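Local atomic coordinates of ORF007 (Staphylococcus phage 2638A, PDB entry 7AQH), a protein that degrades the peptidoglycan of its staphylococcal host to release phage progeny, this piece being the C-terminal SH3b domain that binds the cell wall. Residues D7-K12 with E53-D58; A16-T21 with G88-E93; G25-Y30 with H37-V42; K31-G36 with T72-V77. All blocks are in the same frame, centred on the assembly; numbering follows the deposited sequence.

Contact 1: D7-K12 with E53-D58; sequences DGIWYK and EVQKFD
E53 reaches across to Y11 and K12 where two antiparallel strands of the SH3b sheet run together, the start of strand 10-20 against strand 53-57. Its side chain is the one to follow. CB stands beside the K12 carbonyl, and CG, anti to the backbone N (chi1 -171°), presses closer, with E53 CG to K12 O at 3.4 Å. From there the extended chain carries CD over to the CB of Y11. The carboxylate then splits: E53 OE2 lies 3.2 Å from Y11 CD1 and comes at the ring obliquely, while E53 OE1 takes a weak hydrogen bond from Q55 NE2 at 2.9 Å. That amide has its stronger partner in S64 OG on the neighbouring strand 60-66.

Beneath the side chains, K12 and V54 form a hydrogen-bonded pair, both of its bonds 2.9 Å long, from K12 N to V54 O and from V54 N to K12 O; the second is nearly straight, at 172°. Y11 and Q55 make the non-hydrogen-bonded pair next to it, and W10 N gives a longer bond to K56 O. On the face that carries W10 and K56, the lysine amine stands above the indole too far off for more than a weak attraction, and it also has a cation-pi partner in W2.

Where the pairing ends, apolar contact takes over. I9 lays CG1 over one face of the F57 ring, displaced toward its rim, and the closest carbons are I9 CG1 and F57 CD2, 3.7 Å apart. G8 O meets the same ring at its edge, 3.6 Å from F57 CD2.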
loop_
_atom_site.group_PDB
_atom_site.type_symbol
_atom_site.label_atom_id
_atom_site.label_comp_id
_atom_site.label_asym_id
_atom_site.label_seq_id
_atom_site.Cartn_x
_atom_site.Cartn_y
_atom_site.Cartn_z
ATOM N N ASP A 7 1.366 10.687 13.061
ATOM C CA ASP A 7 -0.024 10.420 12.732
ATOM C C ASP A 7 -0.433 8.995 13.053
ATOM O O ASP A 7 -1.601 8.641 12.857
ATOM C CB ASP A 7 -0.277 10.708 11.255
ATOM C CG ASP A 7 -0.020 12.149 10.896
ATOM O OD1 ASP A 7 -0.271 13.030 11.745
ATOM O OD2 ASP A 7 0.436 12.402 9.759
ATOM N N GLY A 8 0.494 8.184 13.553
ATOM C CA GLY A 8 0.205 6.801 13.854
ATOM C C GLY A 8 0.365 5.861 12.687
ATOM O O GLY A 8 -0.119 4.728 12.752
ATOM N N ILE A 9 1.045 6.283 11.626
ATOM C CA ILE A 9 1.240 5.447 10.447
ATOM C C ILE A 9 2.488 4.600 10.655
ATOM O O ILE A 9 3.596 5.131 10.793
ATOM C CB ILE A 9 1.354 6.295 9.171
ATOM C CG1 ILE A 9 0.101 7.153 8.983
ATOM C CG2 ILE A 9 1.570 5.400 7.957
ATOM C CD1 ILE A 9 0.165 8.069 7.780
ATOM N N TRP A 10 2.310 3.283 10.671
ATOM C CA TRP A 10 3.434 2.360 10.754
ATOM C C TRP A 10 4.104 2.273 9.389
ATOM O O TRP A 10 3.456 1.923 8.397
ATOM C CB TRP A 10 2.963 0.981 11.211
ATOM C CG TRP A 10 2.463 0.944 12.625
ATOM C CD1 TRP A 10 1.162 0.986 13.033
ATOM C CD2 TRP A 10 3.254 0.849 13.816
ATOM N NE1 TRP A 10 1.093 0.927 14.405
ATOM C CE2 TRP A 10 2.364 0.843 14.909
ATOM C CE3 TRP A 10 4.628 0.771 14.064
ATOM C CZ2 TRP A 10 2.803 0.761 16.229
ATOM C CZ3 TRP A 10 5.061 0.690 15.376
ATOM C CH2 TRP A 10 4.152 0.686 16.441
ATOM N N TYR A 11 5.395 2.590 9.331
ATOM C CA TYR A 11 6.137 2.549 8.083
ATOM C C TYR A 11 7.433 1.779 8.286
ATOM O O TYR A 11 7.944 1.661 9.404
ATOM C CB TYR A 11 6.440 3.959 7.547
ATOM C CG TYR A 11 7.408 4.761 8.390
ATOM C CD1 TYR A 11 8.771 4.740 8.123
ATOM C CD2 TYR A 11 6.961 5.546 9.445
ATOM C CE1 TYR A 11 9.662 5.473 8.883
ATOM C CE2 TYR A 11 7.846 6.283 10.212
ATOM C CZ TYR A 11 9.194 6.242 9.927
ATOM O OH TYR A 11 10.080 6.972 10.686
ATOM N N LYS A 12 7.957 1.250 7.184
ATOM C CA LYS A 12 9.210 0.512 7.210
ATOM C C LYS A 12 9.815 0.507 5.815
ATOM O O LYS A 12 9.095 0.390 4.819
ATOM C CB LYS A 12 8.997 -0.926 7.694
ATOM C CG LYS A 12 10.217 -1.820 7.543
ATOM C CD LYS A 12 9.851 -3.283 7.735
ATOM C CE LYS A 12 8.811 -3.726 6.718
ATOM N NZ LYS A 12 8.406 -5.146 6.913
ATOM N N GLU A 53 8.647 1.463 0.323
ATOM C CA GLU A 53 8.238 1.594 1.712
ATOM C C GLU A 53 6.915 0.870 1.907
ATOM O O GLU A 53 6.066 0.842 1.011
ATOM C CB GLU A 53 8.111 3.069 2.113
ATOM C CG GLU A 53 7.901 3.298 3.599
ATOM C CD GLU A 53 7.679 4.761 3.932
ATOM O OE1 GLU A 53 7.103 5.481 3.090
ATOM O OE2 GLU A 53 8.086 5.190 5.032
ATOM N N VAL A 54 6.749 0.285 3.090
ATOM C CA VAL A 54 5.531 -0.421 3.465
ATOM C C VAL A 54 4.925 0.278 4.673
ATOM O O VAL A 54 5.646 0.701 5.582
ATOM C CB VAL A 54 5.800 -1.909 3.773
ATOM C CG1 VAL A 54 4.497 -2.633 4.063
ATOM C CG2 VAL A 54 6.536 -2.566 2.615
ATOM N N GLN A 55 3.599 0.396 4.680
ATOM C CA GLN A 55 2.890 1.050 5.769
ATOM C C GLN A 55 1.755 0.167 6.265
ATOM O O GLN A 55 1.224 -0.671 5.529
ATOM C CB GLN A 55 2.330 2.416 5.342
ATOM C CG GLN A 55 3.378 3.388 4.819
ATOM C CD GLN A 55 3.726 3.145 3.364
ATOM O OE1 GLN A 55 2.983 2.484 2.639
ATOM N NE2 GLN A 55 4.860 3.681 2.930
ATOM N N LYS A 56 1.391 0.367 7.529
ATOM C CA LYS A 56 0.253 -0.301 8.152
ATOM C C LYS A 56 -0.629 0.778 8.762
ATOM O O LYS A 56 -0.229 1.438 9.726
ATOM C CB LYS A 56 0.703 -1.308 9.213
ATOM C CG LYS A 56 1.413 -2.530 8.654
ATOM C CD LYS A 56 1.761 -3.516 9.759
ATOM C CE LYS A 56 2.633 -2.870 10.824
ATOM N NZ LYS A 56 3.028 -3.840 11.883
ATOM N N PHE A 57 -1.822 0.958 8.200
ATOM C CA PHE A 57 -2.701 2.041 8.616
ATOM C C PHE A 57 -4.076 1.823 8.004
ATOM O O PHE A 57 -4.208 1.179 6.960
ATOM C CB PHE A 57 -2.144 3.405 8.193
ATOM C CG PHE A 57 -2.839 4.570 8.835
ATOM C CD1 PHE A 57 -3.726 5.349 8.110
ATOM C CD2 PHE A 57 -2.615 4.881 10.165
ATOM C CE1 PHE A 57 -4.370 6.420 8.697
ATOM C CE2 PHE A 57 -3.256 5.952 10.759
ATOM C CZ PHE A 57 -4.135 6.722 10.024
ATOM N N ASP A 58 -5.091 2.372 8.667
ATOM C CA ASP A 58 -6.469 2.311 8.191
ATOM C C ASP A 58 -6.877 0.872 7.876
ATOM O O ASP A 58 -7.472 0.577 6.837
ATOM C CB ASP A 58 -6.664 3.222 6.976
ATOM C CG ASP A 58 -8.121 3.358 6.575
ATOM O OD1 ASP A 58 -8.939 3.758 7.431
ATOM O OD2 ASP A 58 -8.447 3.072 5.404
#

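Contact 2: A16-T21 with G88-E93; sequences ASFTVT and GKLWGE
F18 points its ring at the backbone of G92, where the end of strand 10-20 pairs antiparallel with the C-terminal strand 92-93 in the SH3b sheet. A chi1 of -175° sets CG beside the carbonyl carbon, so the ring swings along toward the partner strand, and F18 CZ comes within 3.3 Å of G92 CA. L90 comes from another side: its CG sits at the ring edge, 4.2 Å from F18 CE2. The NH of E93 lies above one face, displaced toward the rim, and V20 CG2 meets the ring edge in its plane. G92 presents only backbone to the ring. Around this pair the phenyl is buried by I49, Y51, I26 and V77.

T21 turns toward the partner strand as well. Its CG2, wedged between backbone N and carbonyl carbon, rides over the W91-G92 peptide, 3.3 Å from G92 CA. W91 does the reverse: its indole runs away from strand 10-20 and packs on I26 and P76. T19 and E93 project from the same face of the sheet, with the glutamate chain extending outward to the surface.

The backbone bonds hold this arrangement in register. T19 and E93 form a hydrogen-bonded pair, with T19 N to E93 O and E93 N to T19 O both at 3.1 Å. One step on, past the pairing of V20 with G92, T21 N donates to W91 O at 3.0 Å.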
loop_
_atom_site.group_PDB
_atom_site.type_symbol
_atom_site.label_atom_id
_atom_site.label_comp_id
_atom_site.label_asym_id
_atom_site.label_seq_id
_atom_site.Cartn_x
_atom_site.Cartn_y
_atom_site.Cartn_z
ATOM N N ALA A 16 11.205 -3.869 -2.962
ATOM C CA ALA A 16 10.745 -5.072 -3.643
ATOM C C ALA A 16 9.688 -4.689 -4.672
ATOM O O ALA A 16 9.217 -3.548 -4.715
ATOM C CB ALA A 16 10.202 -6.102 -2.645
ATOM N N SER A 17 9.325 -5.663 -5.506
ATOM C CA SER A 17 8.330 -5.493 -6.556
ATOM C C SER A 17 7.040 -6.206 -6.175
ATOM O O SER A 17 7.062 -7.264 -5.539
ATOM C CB SER A 17 8.828 -6.033 -7.896
ATOM O OG SER A 17 9.000 -7.436 -7.834
ATOM N N PHE A 18 5.911 -5.621 -6.570
ATOM C CA PHE A 18 4.592 -6.171 -6.286
ATOM C C PHE A 18 3.801 -6.315 -7.579
ATOM O O PHE A 18 3.704 -5.364 -8.364
ATOM C CB PHE A 18 3.824 -5.285 -5.297
ATOM C CG PHE A 18 2.499 -5.857 -4.865
ATOM C CD1 PHE A 18 1.349 -5.616 -5.598
ATOM C CD2 PHE A 18 2.404 -6.629 -3.718
ATOM C CE1 PHE A 18 0.126 -6.139 -5.198
ATOM C CE2 PHE A 18 1.186 -7.154 -3.312
ATOM C CZ PHE A 18 0.046 -6.910 -4.051
ATOM N N THR A 19 3.231 -7.498 -7.793
ATOM C CA THR A 19 2.374 -7.779 -8.940
ATOM C C THR A 19 0.943 -7.978 -8.457
ATOM O O THR A 19 0.676 -8.872 -7.647
ATOM C CB THR A 19 2.847 -9.015 -9.708
ATOM O OG1 THR A 19 4.270 -9.149 -9.585
ATOM C CG2 THR A 19 2.445 -8.925 -11.182
ATOM N N VAL A 20 0.029 -7.147 -8.959
ATOM C CA VAL A 20 -1.356 -7.195 -8.507
ATOM C C VAL A 20 -2.018 -8.460 -9.034
ATOM O O VAL A 20 -1.983 -8.746 -10.238
ATOM C CB VAL A 20 -2.113 -5.938 -8.960
ATOM C CG1 VAL A 20 -3.598 -6.074 -8.659
ATOM C CG2 VAL A 20 -1.537 -4.701 -8.290
ATOM N N THR A 21 -2.627 -9.226 -8.129
ATOM C CA THR A 21 -3.385 -10.412 -8.493
ATOM C C THR A 21 -4.865 -10.281 -8.163
ATOM O O THR A 21 -5.635 -11.203 -8.454
ATOM C CB THR A 21 -2.811 -11.657 -7.800
ATOM O OG1 THR A 21 -3.394 -12.834 -8.373
ATOM C CG2 THR A 21 -3.115 -11.626 -6.312
ATOM N N GLY A 88 -4.234 -10.240 6.632
ATOM C CA GLY A 88 -5.027 -11.074 5.754
ATOM C C GLY A 88 -4.257 -11.576 4.546
ATOM O O GLY A 88 -3.038 -11.435 4.436
ATOM N N LYS A 89 -5.004 -12.182 3.625
ATOM C CA LYS A 89 -4.430 -12.688 2.388
ATOM C C LYS A 89 -3.788 -11.559 1.590
ATOM O O LYS A 89 -4.298 -10.437 1.551
ATOM C CB LYS A 89 -5.520 -13.343 1.539
ATOM C CG LYS A 89 -5.006 -14.089 0.313
ATOM C CD LYS A 89 -6.139 -14.746 -0.465
ATOM C CE LYS A 89 -6.905 -15.744 0.390
ATOM N NZ LYS A 89 -7.971 -16.412 -0.411
ATOM N N LEU A 90 -2.660 -11.860 0.958
ATOM C CA LEU A 90 -1.974 -10.883 0.125
ATOM C C LEU A 90 -2.693 -10.764 -1.212
ATOM O O LEU A 90 -3.074 -11.770 -1.820
ATOM C CB LEU A 90 -0.515 -11.283 -0.100
ATOM C CG LEU A 90 0.423 -10.166 -0.549
ATOM C CD1 LEU A 90 0.477 -9.050 0.488
ATOM C CD2 LEU A 90 1.810 -10.723 -0.820
ATOM N N TRP A 91 -2.882 -9.527 -1.671
ATOM C CA TRP A 91 -3.572 -9.260 -2.928
ATOM C C TRP A 91 -2.652 -9.341 -4.139
ATOM O O TRP A 91 -3.017 -8.863 -5.218
ATOM C CB TRP A 91 -4.258 -7.891 -2.878
ATOM C CG TRP A 91 -5.198 -7.722 -1.715
ATOM C CD1 TRP A 91 -5.620 -8.694 -0.854
ATOM C CD2 TRP A 91 -5.830 -6.508 -1.289
ATOM N NE1 TRP A 91 -6.474 -8.161 0.080
ATOM C CE2 TRP A 91 -6.620 -6.821 -0.164
ATOM C CE3 TRP A 91 -5.806 -5.187 -1.748
ATOM C CZ2 TRP A 91 -7.377 -5.863 0.506
ATOM C CZ3 TRP A 91 -6.559 -4.238 -1.080
ATOM C CH2 TRP A 91 -7.334 -4.580 0.035
ATOM N N GLY A 92 -1.478 -9.935 -3.984
ATOM C CA GLY A 92 -0.547 -10.034 -5.087
ATOM C C GLY A 92 0.647 -10.864 -4.687
ATOM O O GLY A 92 0.610 -11.586 -3.688
ATOM N N GLU A 93 1.714 -10.754 -5.473
ATOM C CA GLU A 93 2.941 -11.492 -5.220
ATOM C C GLU A 93 4.098 -10.521 -5.027
ATOM O O GLU A 93 4.119 -9.431 -5.604
ATOM C CB GLU A 93 3.259 -12.461 -6.368
ATOM C CG GLU A 93 2.351 -13.679 -6.420
ATOM C CD GLU A 93 2.596 -14.529 -7.649
ATOM O OE1 GLU A 93 3.321 -14.069 -8.558
ATOM O OE2 GLU A 93 2.049 -15.649 -7.716
#

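Contact 3: G25-Y30 with H37-V42; sequences GIITRY and HPQAGV
Y30 lies flat against A40 in the beta hairpin of strands 26-30 and 39-43, and this is the tight end of the contact. The A40 methyl stands over the centre of the ring, CB 3.3 Å from the Y30 ring centroid and only 8° off its normal. Beside this packing, Y30 N donates to P38 O at 2.9 Å. Next to it the hairpin carries a beta bulge: T28 alone faces both A40 and G41. Its NH donates to G41 O in an almost straight bond of 2.8 Å, while its carbonyl takes A40 N from above the carbonyl plane. T28 OG1, held between backbone N and carbonyl carbon (chi1 61°), adds a weak bond to the same G41 O. The threonine is buried, with V73 and M75 of strand 72-77 against it.

The other face is looser and looks to solvent. I27, Q39 and V42 meet there through aliphatic contact: I27 CG2 touches Q39 CD at 3.5 Å where the two chains cross at about a right angle, and I27 CG1 reaches V42 CG2 at 3.9 Å. R29 bends back at chi2, which brings R29 NH1 to H37 O in a weak bond of 3.1 Å.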
loop_
_atom_site.group_PDB
_atom_site.type_symbol
_atom_site.label_atom_id
_atom_site.label_comp_id
_atom_site.label_asym_id
_atom_site.label_seq_id
_atom_site.Cartn_x
_atom_site.Cartn_y
_atom_site.Cartn_z
ATOM N N GLY A 25 -8.473 -5.405 -9.706
ATOM C CA GLY A 25 -7.433 -4.418 -9.517
ATOM C C GLY A 25 -7.464 -3.841 -8.115
ATOM O O GLY A 25 -8.272 -4.216 -7.263
ATOM N N ILE A 26 -6.559 -2.896 -7.875
ATOM C CA ILE A 26 -6.435 -2.247 -6.578
ATOM C C ILE A 26 -6.490 -0.738 -6.774
ATOM O O ILE A 26 -5.862 -0.197 -7.690
ATOM C CB ILE A 26 -5.135 -2.654 -5.855
ATOM C CG1 ILE A 26 -4.989 -4.176 -5.858
ATOM C CG2 ILE A 26 -5.134 -2.124 -4.432
ATOM C CD1 ILE A 26 -3.696 -4.666 -5.253
ATOM N N ILE A 27 -7.248 -0.064 -5.914
ATOM C CA ILE A 27 -7.377 1.388 -5.970
ATOM C C ILE A 27 -6.209 2.017 -5.225
ATOM O O ILE A 27 -5.888 1.621 -4.097
ATOM C CB ILE A 27 -8.722 1.840 -5.379
ATOM C CG1 ILE A 27 -9.883 1.274 -6.201
ATOM C CG2 ILE A 27 -8.794 3.357 -5.319
ATOM C CD1 ILE A 27 -11.248 1.604 -5.637
ATOM N N THR A 28 -5.567 2.999 -5.854
ATOM C CA THR A 28 -4.431 3.700 -5.277
ATOM C C THR A 28 -4.848 5.090 -4.814
ATOM O O THR A 28 -5.810 5.672 -5.324
ATOM C CB THR A 28 -3.284 3.813 -6.285
ATOM O OG1 THR A 28 -3.720 4.564 -7.425
ATOM C CG2 THR A 28 -2.837 2.429 -6.738
ATOM N N ARG A 29 -4.111 5.617 -3.838
ATOM C CA ARG A 29 -4.436 6.884 -3.200
ATOM C C ARG A 29 -3.231 7.813 -3.242
ATOM O O ARG A 29 -2.087 7.377 -3.395
ATOM C CB ARG A 29 -4.882 6.681 -1.744
ATOM C CG ARG A 29 -6.081 5.762 -1.572
ATOM C CD ARG A 29 -7.361 6.405 -2.080
ATOM N NE ARG A 29 -8.496 5.488 -2.019
ATOM C CZ ARG A 29 -9.745 5.823 -2.327
ATOM N NH1 ARG A 29 -10.027 7.058 -2.717
ATOM N NH2 ARG A 29 -10.714 4.922 -2.242
ATOM N N TYR A 30 -3.501 9.110 -3.105
ATOM C CA TYR A 30 -2.449 10.106 -2.975
ATOM C C TYR A 30 -2.218 10.441 -1.499
ATOM O O TYR A 30 -2.935 9.979 -0.606
ATOM C CB TYR A 30 -2.799 11.367 -3.779
ATOM C CG TYR A 30 -2.632 11.228 -5.283
ATOM C CD1 TYR A 30 -1.402 10.900 -5.841
ATOM C CD2 TYR A 30 -3.706 11.430 -6.146
ATOM C CE1 TYR A 30 -1.246 10.770 -7.213
ATOM C CE2 TYR A 30 -3.556 11.302 -7.520
ATOM C CZ TYR A 30 -2.326 10.972 -8.046
ATOM O OH TYR A 30 -2.182 10.846 -9.410
ATOM N N HIS A 37 -8.134 9.475 1.433
ATOM C CA HIS A 37 -7.395 10.385 0.573
ATOM C C HIS A 37 -7.885 10.297 -0.868
ATOM O O HIS A 37 -8.558 9.336 -1.253
ATOM C CB HIS A 37 -5.902 10.084 0.642
ATOM C CG HIS A 37 -5.230 10.632 1.863
ATOM N ND1 HIS A 37 -4.147 10.018 2.457
ATOM C CD2 HIS A 37 -5.485 11.740 2.598
ATOM C CE1 HIS A 37 -3.766 10.724 3.507
ATOM N NE2 HIS A 37 -4.561 11.773 3.615
ATOM N N PRO A 38 -7.560 11.295 -1.688
ATOM C CA PRO A 38 -7.987 11.269 -3.091
ATOM C C PRO A 38 -7.421 10.061 -3.825
ATOM O O PRO A 38 -6.295 9.627 -3.572
ATOM C CB PRO A 38 -7.432 12.582 -3.656
ATOM C CG PRO A 38 -7.230 13.460 -2.458
ATOM C CD PRO A 38 -6.837 12.533 -1.350
ATOM N N GLN A 39 -8.219 9.521 -4.742
ATOM C CA GLN A 39 -7.798 8.358 -5.510
ATOM C C GLN A 39 -6.756 8.748 -6.551
ATOM O O GLN A 39 -6.866 9.787 -7.206
ATOM C CB GLN A 39 -9.002 7.710 -6.191
ATOM C CG GLN A 39 -8.654 6.526 -7.077
ATOM C CD GLN A 39 -9.883 5.798 -7.584
ATOM O OE1 GLN A 39 -11.007 6.099 -7.182
ATOM N NE2 GLN A 39 -9.675 4.838 -8.477
ATOM N N ALA A 40 -5.736 7.903 -6.698
ATOM C CA ALA A 40 -4.650 8.139 -7.639
ATOM C C ALA A 40 -4.716 7.249 -8.872
ATOM O O ALA A 40 -3.866 7.381 -9.759
ATOM C CB ALA A 40 -3.297 7.950 -6.941
ATOM N N GLY A 41 -5.693 6.350 -8.955
ATOM C CA GLY A 41 -5.842 5.445 -10.071
ATOM C C GLY A 41 -6.127 4.041 -9.594
ATOM O O GLY A 41 -6.398 3.800 -8.414
ATOM N N VAL A 42 -6.066 3.093 -10.527
ATOM C CA VAL A 42 -6.327 1.688 -10.229
ATOM C C VAL A 42 -5.259 0.840 -10.905
ATOM O O VAL A 42 -5.059 0.942 -12.121
ATOM C CB VAL A 42 -7.726 1.246 -10.694
ATOM C CG1 VAL A 42 -7.884 -0.259 -10.533
ATOM C CG2 VAL A 42 -8.800 1.989 -9.918
#

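Contact 4: K31-G36 with T72-V77; sequences KGPWTG and TVYMPV
P33 and G32 lie against one face of the Y74 ring, which is how the loop between strands 26-30 and 39-43 packs on strand 72-77 of the SH3b sheet.

Apolar contact comes first. Y74 turns CG beside its backbone N (chi1 -59°), and the ring stands toward the loop, alongside the proline and pointing the same way. P33 CD makes a CH-pi contact 3.8 Å from the Y74 ring centroid, 20° off the normal, and its closest ring carbon is Y74 CD2, 3.6 Å from P33 CD. P33 also touches I9 and W62.

The peptide group supplies the second kind. The G32-P33 bond lies over the same face, with P33 N 3.5 Å from Y74 CG. The CA of G32 is over that face too, offset toward the rim. The K31 carbonyl comes in obliquely beyond it.

Polar bonds shape the loop itself. P33 is the centre of an inverse gamma turn, closed by a weak bond of 2.9 Å from W34 N to G32 O. That carbonyl also receives a weak bond from H37 ND1, and farther along T35 N donates to D58 OD2.

The hold of loop on strand probably rests largely on packing against the ring face, while the polar bonds named here lie within the loop or go to H37 and D58.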
loop_
_atom_site.group_PDB
_atom_site.type_symbol
_atom_site.label_atom_id
_atom_site.label_comp_id
_atom_site.label_asym_id
_atom_site.label_seq_id
_atom_site.Cartn_x
_atom_site.Cartn_y
_atom_site.Cartn_z
ATOM N N LYS A 31 -1.191 11.259 -1.249
ATOM C CA LYS A 31 -0.908 11.819 0.071
ATOM C C LYS A 31 -0.445 10.766 1.069
ATOM O O LYS A 31 0.663 10.871 1.605
ATOM C CB LYS A 31 -2.118 12.572 0.625
ATOM C CG LYS A 31 -2.510 13.818 -0.172
ATOM C CD LYS A 31 -3.745 14.471 0.424
ATOM C CE LYS A 31 -3.383 15.221 1.708
ATOM N NZ LYS A 31 -4.526 16.036 2.191
ATOM N N GLY A 32 -1.271 9.754 1.338
ATOM C CA GLY A 32 -0.924 8.754 2.323
ATOM C C GLY A 32 -1.714 7.461 2.248
ATOM O O GLY A 32 -2.636 7.303 1.442
ATOM N N PRO A 33 -1.359 6.499 3.117
ATOM C CA PRO A 33 -2.015 5.174 3.152
ATOM C C PRO A 33 -3.341 5.206 3.902
ATOM O O PRO A 33 -3.525 4.587 4.955
ATOM C CB PRO A 33 -0.966 4.314 3.862
ATOM C CG PRO A 33 -0.324 5.266 4.825
ATOM C CD PRO A 33 -0.273 6.598 4.108
ATOM N N TRP A 34 -4.302 5.940 3.345
ATOM C CA TRP A 34 -5.601 6.114 3.976
ATOM C C TRP A 34 -6.687 6.101 2.912
ATOM O O TRP A 34 -6.566 6.780 1.889
ATOM C CB TRP A 34 -5.663 7.417 4.777
ATOM C CG TRP A 34 -7.006 7.668 5.380
ATOM C CD1 TRP A 34 -7.739 6.803 6.137
ATOM C CD2 TRP A 34 -7.784 8.863 5.269
ATOM N NE1 TRP A 34 -8.925 7.387 6.509
ATOM C CE2 TRP A 34 -8.977 8.653 5.988
ATOM C CE3 TRP A 34 -7.587 10.093 4.634
ATOM C CZ2 TRP A 34 -9.968 9.627 6.089
ATOM C CZ3 TRP A 34 -8.571 11.057 4.736
ATOM C CH2 TRP A 34 -9.747 10.818 5.457
ATOM N N THR A 35 -7.742 5.322 3.158
ATOM C CA THR A 35 -8.830 5.211 2.195
ATOM C C THR A 35 -9.516 6.547 1.940
ATOM O O THR A 35 -10.118 6.729 0.876
ATOM C CB THR A 35 -9.858 4.187 2.686
ATOM O OG1 THR A 35 -9.957 3.112 1.742
ATOM C CG2 THR A 35 -11.223 4.837 2.857
ATOM N N GLY A 36 -9.438 7.483 2.886
ATOM C CA GLY A 36 -10.083 8.773 2.728
ATOM C C GLY A 36 -9.371 9.760 1.829
ATOM O O GLY A 36 -9.955 10.793 1.491
ATOM N N THR A 72 3.879 10.699 -4.649
ATOM C CA THR A 72 3.942 9.443 -3.917
ATOM C C THR A 72 2.560 8.801 -3.929
ATOM O O THR A 72 1.559 9.467 -3.648
ATOM C CB THR A 72 4.426 9.654 -2.483
ATOM O OG1 THR A 72 5.770 10.150 -2.498
ATOM C CG2 THR A 72 4.391 8.337 -1.726
ATOM N N VAL A 73 2.508 7.515 -4.266
ATOM C CA VAL A 73 1.259 6.769 -4.353
ATOM C C VAL A 73 1.295 5.625 -3.352
ATOM O O VAL A 73 2.302 4.917 -3.241
ATOM C CB VAL A 73 1.007 6.231 -5.778
ATOM C CG1 VAL A 73 -0.286 5.431 -5.820
ATOM C CG2 VAL A 73 0.967 7.375 -6.782
ATOM N N TYR A 74 0.193 5.445 -2.629
ATOM C CA TYR A 74 0.054 4.388 -1.639
ATOM C C TYR A 74 -0.991 3.383 -2.105
ATOM O O TYR A 74 -2.038 3.764 -2.639
ATOM C CB TYR A 74 -0.343 4.962 -0.276
ATOM C CG TYR A 74 0.642 5.970 0.271
ATOM C CD1 TYR A 74 0.602 7.297 -0.134
ATOM C CD2 TYR A 74 1.604 5.597 1.200
ATOM C CE1 TYR A 74 1.500 8.222 0.362
ATOM C CE2 TYR A 74 2.504 6.517 1.705
ATOM C CZ TYR A 74 2.447 7.829 1.283
ATOM O OH TYR A 74 3.339 8.749 1.781
ATOM N N MET A 75 -0.705 2.098 -1.895
ATOM C CA MET A 75 -1.585 1.027 -2.336
ATOM C C MET A 75 -1.779 0.022 -1.208
ATOM O O MET A 75 -0.793 -0.415 -0.588
ATOM C CB MET A 75 -1.014 0.327 -3.576
ATOM C CG MET A 75 -1.969 -0.660 -4.224
ATOM S SD MET A 75 -1.127 -1.880 -5.252
ATOM C CE MET A 75 -0.118 -0.825 -6.284
ATOM N N PRO A 76 -3.016 -0.371 -0.909
ATOM C CA PRO A 76 -3.228 -1.461 0.047
ATOM C C PRO A 76 -2.899 -2.805 -0.582
ATOM O O PRO A 76 -3.075 -3.014 -1.785
ATOM C CB PRO A 76 -4.719 -1.352 0.382
ATOM C CG PRO A 76 -5.322 -0.755 -0.846
ATOM C CD PRO A 76 -4.285 0.185 -1.409
ATOM N N VAL A 77 -2.414 -3.725 0.250
ATOM C CA VAL A 77 -1.965 -5.021 -0.246
ATOM C C VAL A 77 -2.538 -6.150 0.601
ATOM O O VAL A 77 -2.434 -7.325 0.234
ATOM C CB VAL A 77 -0.427 -5.093 -0.285
ATOM C CG1 VAL A 77 0.124 -4.085 -1.281
ATOM C CG2 VAL A 77 0.149 -4.851 1.102
#

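All four contacts reach one antiparallel sheet of the SH3b domain, and long strand 10-20 serves both contact 1, near its start, and contact 2, near its end. Those two centres lie about 17 Å apart on opposite sides of the chain's centre. Contacts 3 and 4 are close neighbours, centres about 7 Å apart: the hairpin loop of contact 4 links the two strands of contact 3, and R29 bonds through its backbone to Y74. Contact 4 also touches contact 1 through P33 and T35, and contact 2 through V77 and W91. Segments of contacts 1 and 4 alternate along the chain, while contact 2 pairs the chain's C-terminal end with strand 10-20.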